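Local coordinates for RILP-like protein 2 (Mus musculus, PDB 4KP3) that helps shape cells and neurons, promoting dendritic spine formation and upkeep, and takes part in protein transport, including transport away from primary cilia, at residues L32-S41 against M68-N76. Sequence-based numbering, arbitrary orientation.
Sequences LTTDDVYDIS and MEMLETLVN
Val-37 is a knob in a hole on segment 68-76, lined by Met-68, Leu-71, Glu-72 and Val-75. CG1, anti to the backbone N (chi1 175°), meets Met-68 CE at 3.7 Å and also touches Glu-72 CB, while CG2 lies against Leu-71 CG and Val-75 CG2. The Met-68 chain, bent at chi2 and chi3, brings its methyl end against the helical turn from Val-37 to Ser-41, where CE also touches Ile-40 CG2 and comes 3.4 Å from Ser-41 OG. At the other end Val-75 CG1 packs on the backbone of Leu-32 and Thr-33, 3.3 Å from Leu-32 O, and Thr-34 CG2 rests on Asn-76 CB at 3.7 Å. Tyr-38 OH gives a 2.6 Å hydrogen bond to Glu-72 OE2, which lies at the ring edge; the hydroxyl meets the carboxylate from above its plane, and the two planes stand 74° apart. Glu-72 reaches it with CG anti to the backbone N and the chain extended beyond. Ser-41 OG is itself held by a hydrogen bond to Val-37 O, which also accepts from Ser-41 N. A capping box of Thr-33 and Asp-36 caps the N-terminus of helix 34-49: Asp-36 N to Thr-33 OG1 and Thr-33 N to Asp-36 OD2, each 3.1 Å. Lys-27 forms a salt bridge to that same OD2. The segments run nearly antiparallel (167°, axes 9.3 Å apart), packing helix 34-49 of the RH1 domain along the long helix 55-100. Helix 22-25 touches Ile-40, Leu-74 of the second subunit packs on Leu-71 and Val-75, and a chain of another protein lies against Val-37, Ser-41 and Met-68.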
loop_
_atom_site.group_PDB
_atom_site.type_symbol
_atom_site.label_atom_id
_atom_site.label_comp_id
_atom_site.label_asym_id
_atom_site.label_seq_id
_atom_site.Cartn_x
_atom_site.Cartn_y
_atom_site.Cartn_z
ATOM N N LEU E 32 -17.306 -2.139 5.386
ATOM C CA LEU E 32 -16.424 -3.181 4.882
ATOM C C LEU E 32 -16.696 -4.479 5.635
ATOM O O LEU E 32 -16.974 -4.466 6.835
ATOM C CB LEU E 32 -14.955 -2.784 5.061
ATOM C CG LEU E 32 -14.403 -1.663 4.176
ATOM C CD1 LEU E 32 -13.037 -1.238 4.692
ATOM C CD2 LEU E 32 -14.317 -2.145 2.737
ATOM N N THR E 33 -16.639 -5.596 4.917
ATOM C CA THR E 33 -16.590 -6.913 5.542
ATOM C C THR E 33 -15.159 -7.428 5.441
ATOM O O THR E 33 -14.349 -6.867 4.701
ATOM C CB THR E 33 -17.495 -7.915 4.828
ATOM O OG1 THR E 33 -16.922 -8.238 3.556
ATOM C CG2 THR E 33 -18.889 -7.335 4.635
ATOM N N THR E 34 -14.839 -8.496 6.164
ATOM C CA THR E 34 -13.503 -9.079 6.057
ATOM C C THR E 34 -13.258 -9.614 4.642
ATOM O O THR E 34 -12.121 -9.628 4.170
ATOM C CB THR E 34 -13.239 -10.178 7.118
ATOM O OG1 THR E 34 -14.281 -11.157 7.073
ATOM C CG2 THR E 34 -13.178 -9.574 8.516
ATOM N N ASP E 35 -14.327 -10.032 3.967
ATOM C CA ASP E 35 -14.241 -10.428 2.561
ATOM C C ASP E 35 -13.780 -9.270 1.673
ATOM O O ASP E 35 -12.955 -9.462 0.779
ATOM C CB ASP E 35 -15.585 -10.959 2.056
ATOM C CG ASP E 35 -15.867 -12.375 2.520
ATOM O OD1 ASP E 35 -14.897 -13.108 2.801
ATOM O OD2 ASP E 35 -17.056 -12.755 2.597
ATOM N N ASP E 36 -14.318 -8.077 1.923
ATOM C CA ASP E 36 -13.923 -6.884 1.174
ATOM C C ASP E 36 -12.438 -6.585 1.349
ATOM O O ASP E 36 -11.757 -6.195 0.401
ATOM C CB ASP E 36 -14.741 -5.668 1.608
ATOM C CG ASP E 36 -16.200 -5.779 1.222
ATOM O OD1 ASP E 36 -16.506 -6.481 0.236
ATOM O OD2 ASP E 36 -17.039 -5.155 1.905
ATOM N N VAL E 37 -11.940 -6.779 2.565
ATOM C CA VAL E 37 -10.529 -6.563 2.856
ATOM C C VAL E 37 -9.677 -7.563 2.070
ATOM O O VAL E 37 -8.674 -7.193 1.457
ATOM C CB VAL E 37 -10.251 -6.687 4.374
ATOM C CG1 VAL E 37 -8.764 -6.588 4.671
ATOM C CG2 VAL E 37 -11.026 -5.629 5.139
ATOM N N TYR E 38 -10.096 -8.825 2.084
ATOM C CA TYR E 38 -9.430 -9.878 1.316
ATOM C C TYR E 38 -9.384 -9.557 -0.179
ATOM O O TYR E 38 -8.380 -9.809 -0.847
ATOM C CB TYR E 38 -10.124 -11.222 1.540
ATOM C CG TYR E 38 -10.185 -11.646 2.989
ATOM C CD1 TYR E 38 -9.241 -11.199 3.903
ATOM C CD2 TYR E 38 -11.193 -12.486 3.446
ATOM C CE1 TYR E 38 -9.292 -11.575 5.225
ATOM C CE2 TYR E 38 -11.253 -12.870 4.771
ATOM C CZ TYR E 38 -10.298 -12.412 5.656
ATOM O OH TYR E 38 -10.350 -12.789 6.979
ATOM N N ASP E 39 -10.475 -9.000 -0.696
ATOM C CA ASP E 39 -10.543 -8.609 -2.102
ATOM C C ASP E 39 -9.525 -7.518 -2.423
ATOM O O ASP E 39 -8.764 -7.640 -3.382
ATOM C CB ASP E 39 -11.954 -8.139 -2.474
ATOM C CG ASP E 39 -12.952 -9.280 -2.547
ATOM O OD1 ASP E 39 -12.522 -10.452 -2.599
ATOM O OD2 ASP E 39 -14.169 -9.003 -2.560
ATOM N N ILE E 40 -9.515 -6.463 -1.609
ATOM C CA ILE E 40 -8.562 -5.366 -1.752
ATOM C C ILE E 40 -7.131 -5.890 -1.707
ATOM O O ILE E 40 -6.271 -5.452 -2.474
ATOM C CB ILE E 40 -8.749 -4.317 -0.630
ATOM C CG1 ILE E 40 -10.124 -3.655 -0.734
ATOM C CG2 ILE E 40 -7.657 -3.252 -0.683
ATOM C CD1 ILE E 40 -10.450 -2.730 0.434
ATOM N N SER E 41 -6.888 -6.838 -0.810
ATOM C CA SER E 41 -5.563 -7.422 -0.642
ATOM C C SER E 41 -5.059 -8.087 -1.917
ATOM O O SER E 41 -3.883 -7.964 -2.266
ATOM C CB SER E 41 -5.576 -8.446 0.492
ATOM O OG SER E 41 -6.049 -7.870 1.696
ATOM N N MET E 68 -2.978 -3.939 5.872
ATOM C CA MET E 68 -4.183 -4.698 5.549
ATOM C C MET E 68 -4.591 -5.613 6.705
ATOM O O MET E 68 -5.781 -5.776 6.982
ATOM C CB MET E 68 -3.997 -5.505 4.256
ATOM C CG MET E 68 -3.745 -4.658 3.022
ATOM S SD MET E 68 -5.090 -3.501 2.705
ATOM C CE MET E 68 -6.482 -4.608 2.537
ATOM N N GLU E 69 -3.602 -6.206 7.369
ATOM C CA GLU E 69 -3.837 -6.987 8.585
ATOM C C GLU E 69 -4.565 -6.170 9.656
ATOM O O GLU E 69 -5.522 -6.648 10.278
ATOM C CB GLU E 69 -2.514 -7.528 9.145
ATOM C CG GLU E 69 -1.964 -8.743 8.403
ATOM C CD GLU E 69 -0.581 -9.162 8.875
ATOM O OE1 GLU E 69 0.117 -8.344 9.507
ATOM O OE2 GLU E 69 -0.191 -10.316 8.606
ATOM N N MET E 70 -4.114 -4.934 9.862
ATOM C CA MET E 70 -4.722 -4.063 10.865
ATOM C C MET E 70 -6.131 -3.698 10.444
ATOM O O MET E 70 -7.040 -3.636 11.274
ATOM C CB MET E 70 -3.870 -2.810 11.097
ATOM C CG MET E 70 -2.523 -3.127 11.730
ATOM S SD MET E 70 -1.496 -1.690 12.055
ATOM C CE MET E 70 -1.472 -0.932 10.446
ATOM N N LEU E 71 -6.308 -3.479 9.145
ATOM C CA LEU E 71 -7.620 -3.199 8.581
ATOM C C LEU E 71 -8.558 -4.385 8.784
ATOM O O LEU E 71 -9.696 -4.205 9.214
ATOM C CB LEU E 71 -7.498 -2.865 7.093
ATOM C CG LEU E 71 -8.779 -2.413 6.396
ATOM C CD1 LEU E 71 -9.246 -1.111 6.984
ATOM C CD2 LEU E 71 -8.559 -2.258 4.903
ATOM N N GLU E 72 -8.082 -5.593 8.478
ATOM C CA GLU E 72 -8.875 -6.803 8.700
ATOM C C GLU E 72 -9.338 -6.912 10.150
ATOM O O GLU E 72 -10.528 -7.103 10.417
ATOM C CB GLU E 72 -8.104 -8.079 8.325
ATOM C CG GLU E 72 -8.969 -9.347 8.473
ATOM C CD GLU E 72 -8.168 -10.640 8.589
ATOM O OE1 GLU E 72 -6.923 -10.596 8.499
ATOM O OE2 GLU E 72 -8.797 -11.706 8.778
ATOM N N THR E 73 -8.394 -6.779 11.081
ATOM C CA THR E 73 -8.703 -6.892 12.507
ATOM C C THR E 73 -9.792 -5.913 12.953
ATOM O O THR E 73 -10.789 -6.325 13.550
ATOM C CB THR E 73 -7.450 -6.710 13.383
ATOM O OG1 THR E 73 -6.477 -7.706 13.042
ATOM C CG2 THR E 73 -7.806 -6.837 14.857
ATOM N N LEU E 74 -9.612 -4.629 12.652
ATOM C CA LEU E 74 -10.585 -3.609 13.048
ATOM C C LEU E 74 -11.958 -3.836 12.423
ATOM O O LEU E 74 -12.981 -3.618 13.073
ATOM C CB LEU E 74 -10.077 -2.200 12.719
ATOM C CG LEU E 74 -8.918 -1.702 13.581
ATOM C CD1 LEU E 74 -8.607 -0.251 13.272
ATOM C CD2 LEU E 74 -9.236 -1.877 15.053
ATOM N N VAL E 75 -11.981 -4.269 11.166
ATOM C CA VAL E 75 -13.241 -4.623 10.520
ATOM C C VAL E 75 -13.876 -5.824 11.225
ATOM O O VAL E 75 -15.062 -5.804 11.557
ATOM C CB VAL E 75 -13.053 -4.912 9.008
ATOM C CG1 VAL E 75 -14.298 -5.582 8.416
ATOM C CG2 VAL E 75 -12.730 -3.629 8.255
ATOM N N ASN E 76 -13.072 -6.855 11.476
ATOM C CA ASN E 76 -13.553 -8.078 12.124
ATOM C C ASN E 76 -14.079 -7.857 13.541
ATOM O O ASN E 76 -15.197 -8.262 13.861
ATOM C CB ASN E 76 -12.455 -9.139 12.147
ATOM C CG ASN E 76 -12.949 -10.477 12.658
ATOM O OD1 ASN E 76 -14.011 -10.956 12.261
ATOM N ND2 ASN E 76 -12.182 -11.083 13.553
#